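Local coordinates for predicted protein (Acinetobacter sp. RUH2624, PDB 4MEA) that probably hydrolyses epoxides as a secreted Cif-type virulence factor built on the alpha/beta hydrolase fold, at residues P160-E168 with H246-E254; F186-A197 with R233-R244. One frame throughout, in Å; residues are numbered along the deposited sequence.

Contact 1 (P160-E168 with H246-E254); sequences PIPDRAMFE and HADSIRQNE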
loop_
_atom_site.group_PDB
_atom_site.type_symbol
_atom_site.label_atom_id
_atom_site.label_comp_id
_atom_site.label_asym_id
_atom_site.label_seq_id
_atom_site.Cartn_x
_atom_site.Cartn_y
_atom_site.Cartn_z
ATOM N N PRO A 160 7.375 13.003 -6.828
ATOM C CA PRO A 160 6.706 14.258 -6.491
ATOM C C PRO A 160 7.373 14.908 -5.283
ATOM O O PRO A 160 7.941 14.213 -4.437
ATOM C CB PRO A 160 5.284 13.809 -6.131
ATOM C CG PRO A 160 5.427 12.380 -5.717
ATOM C CD PRO A 160 6.511 11.828 -6.595
ATOM N N ILE A 161 7.330 16.234 -5.239
ATOM C CA ILE A 161 7.657 16.985 -4.040
ATOM C C ILE A 161 6.394 16.927 -3.186
ATOM O O ILE A 161 5.293 17.120 -3.697
ATOM C CB ILE A 161 7.984 18.458 -4.392
ATOM C CG1 ILE A 161 9.218 18.529 -5.300
ATOM C CG2 ILE A 161 8.183 19.296 -3.130
ATOM C CD1 ILE A 161 9.341 19.826 -6.104
ATOM N N PRO A 162 6.537 16.629 -1.889
ATOM C CA PRO A 162 5.355 16.592 -1.024
ATOM C C PRO A 162 4.481 17.844 -1.143
ATOM O O PRO A 162 4.957 18.965 -0.995
ATOM C CB PRO A 162 5.963 16.502 0.378
ATOM C CG PRO A 162 7.215 15.702 0.155
ATOM C CD PRO A 162 7.756 16.201 -1.177
ATOM N N ASP A 163 3.204 17.635 -1.432
ATOM C CA ASP A 163 2.224 18.710 -1.404
ATOM C C ASP A 163 0.858 18.070 -1.194
ATOM O O ASP A 163 0.782 16.876 -0.892
ATOM C CB ASP A 163 2.297 19.621 -2.656
ATOM C CG ASP A 163 1.604 19.028 -3.888
ATOM O OD1 ASP A 163 1.373 17.810 -3.939
ATOM O OD2 ASP A 163 1.302 19.798 -4.826
ATOM N N ARG A 164 -0.207 18.857 -1.326
ATOM C CA ARG A 164 -1.554 18.396 -0.993
ATOM C C ARG A 164 -1.942 17.183 -1.835
ATOM O O ARG A 164 -2.769 16.364 -1.420
ATOM C CB ARG A 164 -2.567 19.526 -1.216
ATOM C CG ARG A 164 -2.683 19.913 -2.676
ATOM C CD ARG A 164 -3.379 21.244 -2.905
ATOM N NE ARG A 164 -3.470 21.523 -4.339
ATOM C CZ ARG A 164 -3.855 22.682 -4.857
ATOM N NH1 ARG A 164 -4.187 23.686 -4.054
ATOM N NH2 ARG A 164 -3.899 22.838 -6.179
ATOM N N ALA A 165 -1.351 17.071 -3.021
ATOM C CA ALA A 165 -1.689 15.974 -3.928
ATOM C C ALA A 165 -1.203 14.614 -3.406
ATOM O O ALA A 165 -1.674 13.559 -3.840
ATOM C CB ALA A 165 -1.151 16.249 -5.329
ATOM N N MET A 166 -0.271 14.637 -2.463
ATOM C CA MET A 166 0.225 13.399 -1.874
ATOM C C MET A 166 -0.854 12.774 -0.982
ATOM O O MET A 166 -0.774 11.599 -0.615
ATOM C CB MET A 166 1.524 13.665 -1.098
ATOM C CG MET A 166 2.337 12.429 -0.737
ATOM S SD MET A 166 3.990 12.881 -0.127
ATOM C CE MET A 166 4.902 12.999 -1.675
ATOM N N PHE A 167 -1.866 13.572 -0.640
ATOM C CA PHE A 167 -3.029 13.082 0.087
ATOM C C PHE A 167 -4.078 12.541 -0.885
ATOM O O PHE A 167 -5.197 12.184 -0.484
ATOM C CB PHE A 167 -3.656 14.205 0.919
ATOM C CG PHE A 167 -2.835 14.613 2.112
ATOM C CD1 PHE A 167 -2.034 13.695 2.764
ATOM C CD2 PHE A 167 -2.872 15.917 2.582
ATOM C CE1 PHE A 167 -1.274 14.069 3.874
ATOM C CE2 PHE A 167 -2.121 16.300 3.694
ATOM C CZ PHE A 167 -1.322 15.375 4.336
ATOM N N GLU A 168 -3.719 12.490 -2.164
ATOM C CA GLU A 168 -4.670 12.101 -3.206
ATOM C C GLU A 168 -4.187 10.965 -4.112
ATOM O O GLU A 168 -5.006 10.278 -4.727
ATOM C CB GLU A 168 -5.051 13.321 -4.048
ATOM C CG GLU A 168 -5.787 14.390 -3.250
ATOM C CD GLU A 168 -5.842 15.725 -3.969
ATOM O OE1 GLU A 168 -5.258 15.836 -5.070
ATOM O OE2 GLU A 168 -6.465 16.665 -3.428
ATOM N N HIS A 246 5.557 12.496 6.178
ATOM C CA HIS A 246 5.083 13.164 4.959
ATOM C C HIS A 246 3.947 14.177 5.207
ATOM O O HIS A 246 3.877 15.213 4.538
ATOM C CB HIS A 246 4.691 12.149 3.874
ATOM C CG HIS A 246 5.793 11.842 2.896
ATOM N ND1 HIS A 246 5.917 10.618 2.275
ATOM C CD2 HIS A 246 6.802 12.609 2.414
ATOM C CE1 HIS A 246 6.963 10.636 1.467
ATOM N NE2 HIS A 246 7.517 11.834 1.528
ATOM N N ALA A 247 3.057 13.894 6.155
ATOM C CA ALA A 247 1.965 14.825 6.406
ATOM C C ALA A 247 2.557 16.148 6.889
ATOM O O ALA A 247 2.084 17.220 6.513
ATOM C CB ALA A 247 0.967 14.261 7.410
ATOM N N ASP A 248 3.618 16.063 7.691
ATOM C CA ASP A 248 4.340 17.252 8.147
ATOM C C ASP A 248 5.016 17.998 7.001
ATOM O O ASP A 248 4.923 19.222 6.903
ATOM C CB ASP A 248 5.407 16.874 9.171
ATOM C CG ASP A 248 4.834 16.619 10.543
ATOM O OD1 ASP A 248 3.661 16.971 10.772
ATOM O OD2 ASP A 248 5.569 16.079 11.399
ATOM N N SER A 249 5.720 17.253 6.152
ATOM C CA SER A 249 6.423 17.838 5.020
ATOM C C SER A 249 5.433 18.530 4.097
ATOM O O SER A 249 5.732 19.570 3.516
ATOM C CB SER A 249 7.200 16.754 4.250
ATOM O OG SER A 249 8.182 16.130 5.078
ATOM N N ILE A 250 4.248 17.940 3.962
ATOM C CA ILE A 250 3.221 18.494 3.092
ATOM C C ILE A 250 2.777 19.847 3.613
ATOM O O ILE A 250 2.712 20.825 2.865
ATOM C CB ILE A 250 2.006 17.550 2.986
ATOM C CG1 ILE A 250 2.374 16.331 2.130
ATOM C CG2 ILE A 250 0.797 18.296 2.407
ATOM C CD1 ILE A 250 1.430 15.150 2.279
ATOM N N ARG A 251 2.474 19.898 4.905
ATOM C CA ARG A 251 2.066 21.140 5.543
ATOM C C ARG A 251 3.167 22.179 5.395
ATOM O O ARG A 251 2.910 23.351 5.115
ATOM C CB ARG A 251 1.759 20.903 7.026
ATOM C CG ARG A 251 1.733 22.179 7.865
ATOM C CD ARG A 251 0.640 22.133 8.915
ATOM N NE ARG A 251 0.747 23.207 9.898
ATOM C CZ ARG A 251 0.487 24.490 9.649
ATOM N NH1 ARG A 251 0.118 24.880 8.433
ATOM N NH2 ARG A 251 0.605 25.386 10.622
ATOM N N GLN A 252 4.407 21.741 5.572
ATOM C CA GLN A 252 5.529 22.657 5.503
ATOM C C GLN A 252 5.694 23.245 4.113
ATOM O O GLN A 252 5.911 24.447 3.970
ATOM C CB GLN A 252 6.812 21.961 5.954
ATOM C CG GLN A 252 6.797 21.610 7.434
ATOM C CD GLN A 252 7.872 20.614 7.798
ATOM O OE1 GLN A 252 8.601 20.124 6.930
ATOM N NE2 GLN A 252 7.993 20.317 9.093
ATOM N N ASN A 253 5.600 22.402 3.086
ATOM C CA ASN A 253 5.769 22.887 1.726
ATOM C C ASN A 253 4.598 23.746 1.275
ATOM O O ASN A 253 4.777 24.734 0.563
ATOM C CB ASN A 253 6.013 21.727 0.741
ATOM C CG ASN A 253 7.386 21.088 0.929
ATOM O OD1 ASN A 253 8.292 21.698 1.509
ATOM N ND2 ASN A 253 7.543 19.854 0.452
ATOM N N GLU A 254 3.393 23.359 1.671
ATOM C CA GLU A 254 2.214 24.144 1.327
ATOM C C GLU A 254 2.315 25.542 1.941
ATOM O O GLU A 254 1.912 26.537 1.331
ATOM C CB GLU A 254 0.942 23.434 1.810
ATOM C CG GLU A 254 0.586 22.187 0.997
ATOM C CD GLU A 254 0.094 22.515 -0.409
ATOM O OE1 GLU A 254 -0.440 23.624 -0.618
ATOM O OE2 GLU A 254 0.233 21.661 -1.310
#

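Contact 2 (F186-A197 with R233-R244); sequences FSFGDIAEKQIA and RDKLKAAFGYYR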
loop_
_atom_site.group_PDB
_atom_site.type_symbol
_atom_site.label_atom_id
_atom_site.label_comp_id
_atom_site.label_asym_id
_atom_site.label_seq_id
_atom_site.Cartn_x
_atom_site.Cartn_y
_atom_site.Cartn_z
ATOM N N PHE A 186 4.307 2.302 3.892
ATOM C CA PHE A 186 5.535 2.732 4.568
ATOM C C PHE A 186 5.277 3.554 5.843
ATOM O O PHE A 186 6.184 3.764 6.638
ATOM C CB PHE A 186 6.456 3.513 3.615
ATOM C CG PHE A 186 7.077 2.674 2.517
ATOM C CD1 PHE A 186 7.001 1.289 2.540
ATOM C CD2 PHE A 186 7.763 3.282 1.465
ATOM C CE1 PHE A 186 7.594 0.523 1.529
ATOM C CE2 PHE A 186 8.347 2.519 0.439
ATOM C CZ PHE A 186 8.264 1.143 0.484
ATOM N N SER A 187 4.052 4.027 6.041
ATOM C CA SER A 187 3.738 4.766 7.258
ATOM C C SER A 187 2.745 4.027 8.152
ATOM O O SER A 187 2.197 4.605 9.089
ATOM C CB SER A 187 3.220 6.172 6.920
ATOM O OG SER A 187 2.073 6.124 6.084
ATOM N N PHE A 188 2.540 2.739 7.870
ATOM C CA PHE A 188 1.572 1.892 8.574
ATOM C C PHE A 188 2.282 1.247 9.758
ATOM O O PHE A 188 2.858 0.177 9.627
ATOM C CB PHE A 188 1.053 0.830 7.590
ATOM C CG PHE A 188 -0.129 0.011 8.081
ATOM C CD1 PHE A 188 -1.367 0.593 8.284
ATOM C CD2 PHE A 188 -0.007 -1.367 8.256
ATOM C CE1 PHE A 188 -2.456 -0.167 8.694
ATOM C CE2 PHE A 188 -1.088 -2.133 8.657
ATOM C CZ PHE A 188 -2.319 -1.529 8.879
ATOM N N GLY A 189 2.266 1.921 10.907
ATOM C CA GLY A 189 3.009 1.456 12.072
ATOM C C GLY A 189 4.448 1.128 11.710
ATOM O O GLY A 189 5.056 1.811 10.884
ATOM N N ASP A 190 4.999 0.084 12.324
ATOM C CA ASP A 190 6.348 -0.372 11.991
ATOM C C ASP A 190 6.318 -1.682 11.192
ATOM O O ASP A 190 7.297 -2.440 11.164
ATOM C CB ASP A 190 7.223 -0.504 13.252
ATOM C CG ASP A 190 6.700 -1.539 14.241
ATOM O OD1 ASP A 190 5.556 -2.016 14.085
ATOM O OD2 ASP A 190 7.440 -1.866 15.197
ATOM N N ILE A 191 5.189 -1.923 10.532
ATOM C CA ILE A 191 4.955 -3.156 9.787
ATOM C C ILE A 191 5.887 -3.321 8.582
ATOM O O ILE A 191 6.439 -4.402 8.362
ATOM C CB ILE A 191 3.466 -3.267 9.346
ATOM C CG1 ILE A 191 2.543 -3.187 10.570
ATOM C CG2 ILE A 191 3.227 -4.566 8.582
ATOM C CD1 ILE A 191 2.770 -4.282 11.590
ATOM N N ALA A 192 6.056 -2.264 7.793
ATOM C CA ALA A 192 6.965 -2.344 6.650
ATOM C C ALA A 192 8.378 -2.630 7.155
ATOM O O ALA A 192 9.071 -3.507 6.646
ATOM C CB ALA A 192 6.943 -1.057 5.833
ATOM N N GLU A 193 8.799 -1.884 8.164
ATOM C CA GLU A 193 10.124 -2.104 8.745
ATOM C C GLU A 193 10.328 -3.571 9.131
ATOM O O GLU A 193 11.319 -4.196 8.744
ATOM C CB GLU A 193 10.329 -1.220 9.974
ATOM C CG GLU A 193 11.576 -1.600 10.773
ATOM C CD GLU A 193 11.634 -0.909 12.116
ATOM O OE1 GLU A 193 10.926 0.114 12.298
ATOM O OE2 GLU A 193 12.386 -1.396 12.989
ATOM N N LYS A 194 9.385 -4.114 9.896
ATOM C CA LYS A 194 9.484 -5.490 10.382
ATOM C C LYS A 194 9.384 -6.537 9.265
ATOM O O LYS A 194 10.162 -7.502 9.232
ATOM C CB LYS A 194 8.428 -5.752 11.461
ATOM C CG LYS A 194 8.747 -5.136 12.831
ATOM C CD LYS A 194 7.676 -5.536 13.838
ATOM C CE LYS A 194 8.040 -5.149 15.255
ATOM N NZ LYS A 194 7.002 -5.628 16.185
ATOM N N GLN A 195 8.431 -6.358 8.351
ATOM C CA GLN A 195 8.246 -7.339 7.285
ATOM C C GLN A 195 9.431 -7.344 6.325
ATOM O O GLN A 195 9.915 -8.404 5.921
ATOM C CB GLN A 195 6.950 -7.082 6.520
ATOM C CG GLN A 195 5.696 -7.419 7.323
ATOM C CD GLN A 195 4.442 -7.345 6.489
ATOM O OE1 GLN A 195 4.290 -6.459 5.654
ATOM N NE2 GLN A 195 3.540 -8.285 6.702
ATOM N N ILE A 196 9.885 -6.152 5.954
ATOM C CA ILE A 196 10.983 -6.032 5.003
ATOM C C ILE A 196 12.304 -6.497 5.621
ATOM O O ILE A 196 13.108 -7.146 4.946
ATOM C CB ILE A 196 11.065 -4.610 4.406
ATOM C CG1 ILE A 196 9.822 -4.353 3.538
ATOM C CG2 ILE A 196 12.324 -4.459 3.562
ATOM C CD1 ILE A 196 9.641 -2.901 3.077
ATOM N N ALA A 197 12.523 -6.202 6.904
ATOM C CA ALA A 197 13.747 -6.662 7.565
ATOM C C ALA A 197 13.866 -8.182 7.529
ATOM O O ALA A 197 14.974 -8.725 7.530
ATOM C CB ALA A 197 13.828 -6.152 9.026
ATOM N N ARG A 233 16.893 -3.320 10.370
ATOM C CA ARG A 233 15.763 -2.571 10.928
ATOM C C ARG A 233 16.077 -1.089 11.126
ATOM O O ARG A 233 15.217 -0.228 10.904
ATOM C CB ARG A 233 15.303 -3.156 12.274
ATOM C CG ARG A 233 14.956 -4.636 12.283
ATOM C CD ARG A 233 13.464 -4.910 12.435
ATOM N NE ARG A 233 12.735 -4.016 13.344
ATOM C CZ ARG A 233 12.219 -4.373 14.522
ATOM N NH1 ARG A 233 12.368 -5.605 14.982
ATOM N NH2 ARG A 233 11.546 -3.491 15.250
ATOM N N ASP A 234 17.293 -0.775 11.574
ATOM C CA ASP A 234 17.605 0.629 11.852
ATOM C C ASP A 234 17.570 1.463 10.575
ATOM O O ASP A 234 17.066 2.583 10.579
ATOM C CB ASP A 234 18.942 0.797 12.586
ATOM C CG ASP A 234 20.136 0.448 11.713
ATOM O OD1 ASP A 234 20.108 -0.628 11.078
ATOM O OD2 ASP A 234 21.100 1.248 11.660
ATOM N N LYS A 235 18.093 0.916 9.482
ATOM C CA LYS A 235 18.079 1.634 8.210
ATOM C C LYS A 235 16.653 1.735 7.644
ATOM O O LYS A 235 16.259 2.762 7.101
ATOM C CB LYS A 235 19.029 0.973 7.212
ATOM C CG LYS A 235 20.509 1.122 7.588
ATOM C CD LYS A 235 20.960 2.586 7.446
ATOM C CE LYS A 235 22.205 2.883 8.302
ATOM N NZ LYS A 235 22.625 4.314 8.184
ATOM N N LEU A 236 15.881 0.663 7.772
ATOM C CA LEU A 236 14.490 0.677 7.328
ATOM C C LEU A 236 13.654 1.614 8.182
ATOM O O LEU A 236 12.820 2.353 7.664
ATOM C CB LEU A 236 13.902 -0.734 7.355
ATOM C CG LEU A 236 14.508 -1.661 6.302
ATOM C CD1 LEU A 236 14.135 -3.103 6.584
ATOM C CD2 LEU A 236 14.062 -1.237 4.888
ATOM N N LYS A 237 13.882 1.601 9.491
ATOM C CA LYS A 237 13.153 2.524 10.365
ATOM C C LYS A 237 13.351 3.984 9.921
ATOM O O LYS A 237 12.391 4.750 9.816
ATOM C CB LYS A 237 13.572 2.352 11.825
ATOM C CG LYS A 237 12.716 3.152 12.810
ATOM C CD LYS A 237 13.215 2.981 14.240
ATOM C CE LYS A 237 12.268 3.655 15.229
ATOM N NZ LYS A 237 12.536 3.243 16.635
ATOM N N ALA A 238 14.601 4.361 9.661
ATOM C CA ALA A 238 14.915 5.699 9.164
ATOM C C ALA A 238 14.225 5.983 7.824
ATOM O O ALA A 238 13.578 7.017 7.652
ATOM C CB ALA A 238 16.410 5.855 9.020
ATOM N N ALA A 239 14.377 5.071 6.868
ATOM C CA ALA A 239 13.724 5.238 5.576
ATOM C C ALA A 239 12.233 5.520 5.748
ATOM O O ALA A 239 11.675 6.429 5.123
ATOM C CB ALA A 239 13.931 3.995 4.712
ATOM N N PHE A 240 11.574 4.740 6.591
ATOM C CA PHE A 240 10.129 4.878 6.694
ATOM C C PHE A 240 9.741 6.064 7.590
ATOM O O PHE A 240 8.591 6.514 7.584
ATOM C CB PHE A 240 9.468 3.541 7.077
ATOM C CG PHE A 240 9.788 2.409 6.106
ATOM C CD1 PHE A 240 9.806 2.638 4.737
ATOM C CD2 PHE A 240 10.106 1.138 6.566
ATOM C CE1 PHE A 240 10.112 1.606 3.844
ATOM C CE2 PHE A 240 10.413 0.110 5.681
ATOM C CZ PHE A 240 10.412 0.346 4.316
ATOM N N GLY A 241 10.712 6.617 8.317
ATOM C CA GLY A 241 10.463 7.881 8.999
ATOM C C GLY A 241 10.089 8.999 8.025
ATOM O O GLY A 241 9.240 9.838 8.336
ATOM N N TYR A 242 10.721 9.023 6.847
ATOM C CA TYR A 242 10.384 10.031 5.834
ATOM C C TYR A 242 8.921 9.912 5.468
ATOM O O TYR A 242 8.242 10.917 5.249
ATOM C CB TYR A 242 11.271 9.900 4.582
ATOM C CG TYR A 242 12.700 10.328 4.839
ATOM C CD1 TYR A 242 13.098 11.643 4.620
ATOM C CD2 TYR A 242 13.635 9.428 5.338
ATOM C CE1 TYR A 242 14.405 12.049 4.868
ATOM C CE2 TYR A 242 14.941 9.826 5.603
ATOM C CZ TYR A 242 15.316 11.139 5.365
ATOM O OH TYR A 242 16.608 11.546 5.626
ATOM N N TYR A 243 8.429 8.672 5.434
ATOM C CA TYR A 243 7.051 8.420 5.044
ATOM C C TYR A 243 6.064 8.759 6.160
ATOM O O TYR A 243 5.014 9.356 5.898
ATOM C CB TYR A 243 6.880 6.990 4.496
ATOM C CG TYR A 243 7.617 6.819 3.186
ATOM C CD1 TYR A 243 6.997 7.116 1.974
ATOM C CD2 TYR A 243 8.955 6.421 3.162
ATOM C CE1 TYR A 243 7.684 6.997 0.765
ATOM C CE2 TYR A 243 9.651 6.299 1.953
ATOM C CZ TYR A 243 9.008 6.586 0.762
ATOM O OH TYR A 243 9.685 6.470 -0.436
ATOM N N ARG A 244 6.404 8.407 7.400
ATOM C CA ARG A 244 5.598 8.821 8.561
ATOM C C ARG A 244 5.519 10.342 8.641
ATOM O O ARG A 244 4.506 10.911 9.070
ATOM C CB ARG A 244 6.204 8.296 9.872
ATOM C CG ARG A 244 6.215 6.799 10.003
ATOM C CD ARG A 244 6.691 6.354 11.397
ATOM N NE ARG A 244 8.122 6.551 11.643
ATOM C CZ ARG A 244 9.083 5.712 11.256
ATOM N NH1 ARG A 244 8.785 4.624 10.555
ATOM N NH2 ARG A 244 10.353 5.971 11.556
HETATM O O HOH W 1 6.404 3.643 9.368
#

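Contact 1 (P160-E168 with H246-E254)
I250 of helix 246-258 and F167 of the 3-10 turn 164-167 meet where the loop leaving strand 151-157 of this alpha/beta hydrolase fold crosses the helix. The apolar part centres on I250. Its CD1 lies over one face of the F167 ring, a CH-pi contact 3.6 Å from the centroid, while A247 reaches the edge of that ring. With CG1 anti to the carbonyl carbon (chi1 -73°) and the chain extended beyond it, CD1 also touches M166 CB at 3.7 Å. P162 adds its ring, with CB against I250 CG1 and CG near the H246 imidazole.

A sulfur-aromatic contact forms at the start of the helix: M166 SD stands over the centre of the H246 ring, 3.7 Å from its centroid, while H246 NE2 bonds to T138 on helix 136-146.

Polar bonds tie the loop backbone to helix side chains. N253 ND2 gives P162 O a nearly straight bond of 3.1 Å, and P162 O lies in the plane of the N253 amide. Within the loop, D163 OD1 accepts from A165 N, an Asx turn. R287 forms salt bridges with both D163 and E254, which probably eases the closeness of the two acids. E254 OE2 also accepts a hydrogen bond from R164 N at 2.8 Å, on its anti side and 31° out of the carboxylate plane.

Contact 2 (F186-A197 with R233-R244)
E193 projects from helix 191-198 as a knob among R233, L236, K237 and F240 of helix 233-244, the two segment axes running roughly antiparallel (144°) and 8.9 Å apart. CG anti to the backbone N (chi1 169°) and an extended chain carry its carboxylate across to R233. There OE2 accepts a straight bond from R233 NE at 2.7 Å, in the guanidinium plane, and a weak one from NH2; K194 CG covers one face of that guanidinium. D190 OD1 and K194 NZ both hydrogen-bond to S8 OG of the second subunit.

A water donates to F186 O and G189 O and accepts from R244 NH1 at 2.8 Å. R244 NH2 makes a salt bridge with D104 and also gives a bond to K237 O at 2.9 Å, which G241 N reaches from the opposite face.

Apolar packing, largely aromatic, fills much of the remainder. The edge of F186 points at the face of Y243, planes 75° apart, while F240 CE1 sits over the centre of the F186 ring, 3.4 Å from F186 CD1. A192 CB covers a face of F240. Helix 200-211 packs against both segments, with F203 against F186 and I196, and F204 against I196 and L236; helix 181-185 supplies Y185.

Contact 2 is nested within contact 1 along the chain: the loop 160-168 comes first, then 186-197, then helix 233-244, and at once helix 246-258, which returns to that loop. Their centres lie about 19 Å apart, and they adjoin at the junction of helices 233-244 and 246-258, where the rings of Y243 and H246 meet. The part of the chain between contact 1's segments, 45 of whose 77 residues are helical, is consistent with the cap of epoxide hydrolases. Contact 1 closes it near its base and contact 2 packs helices within it. Both contacts also touch the second subunit.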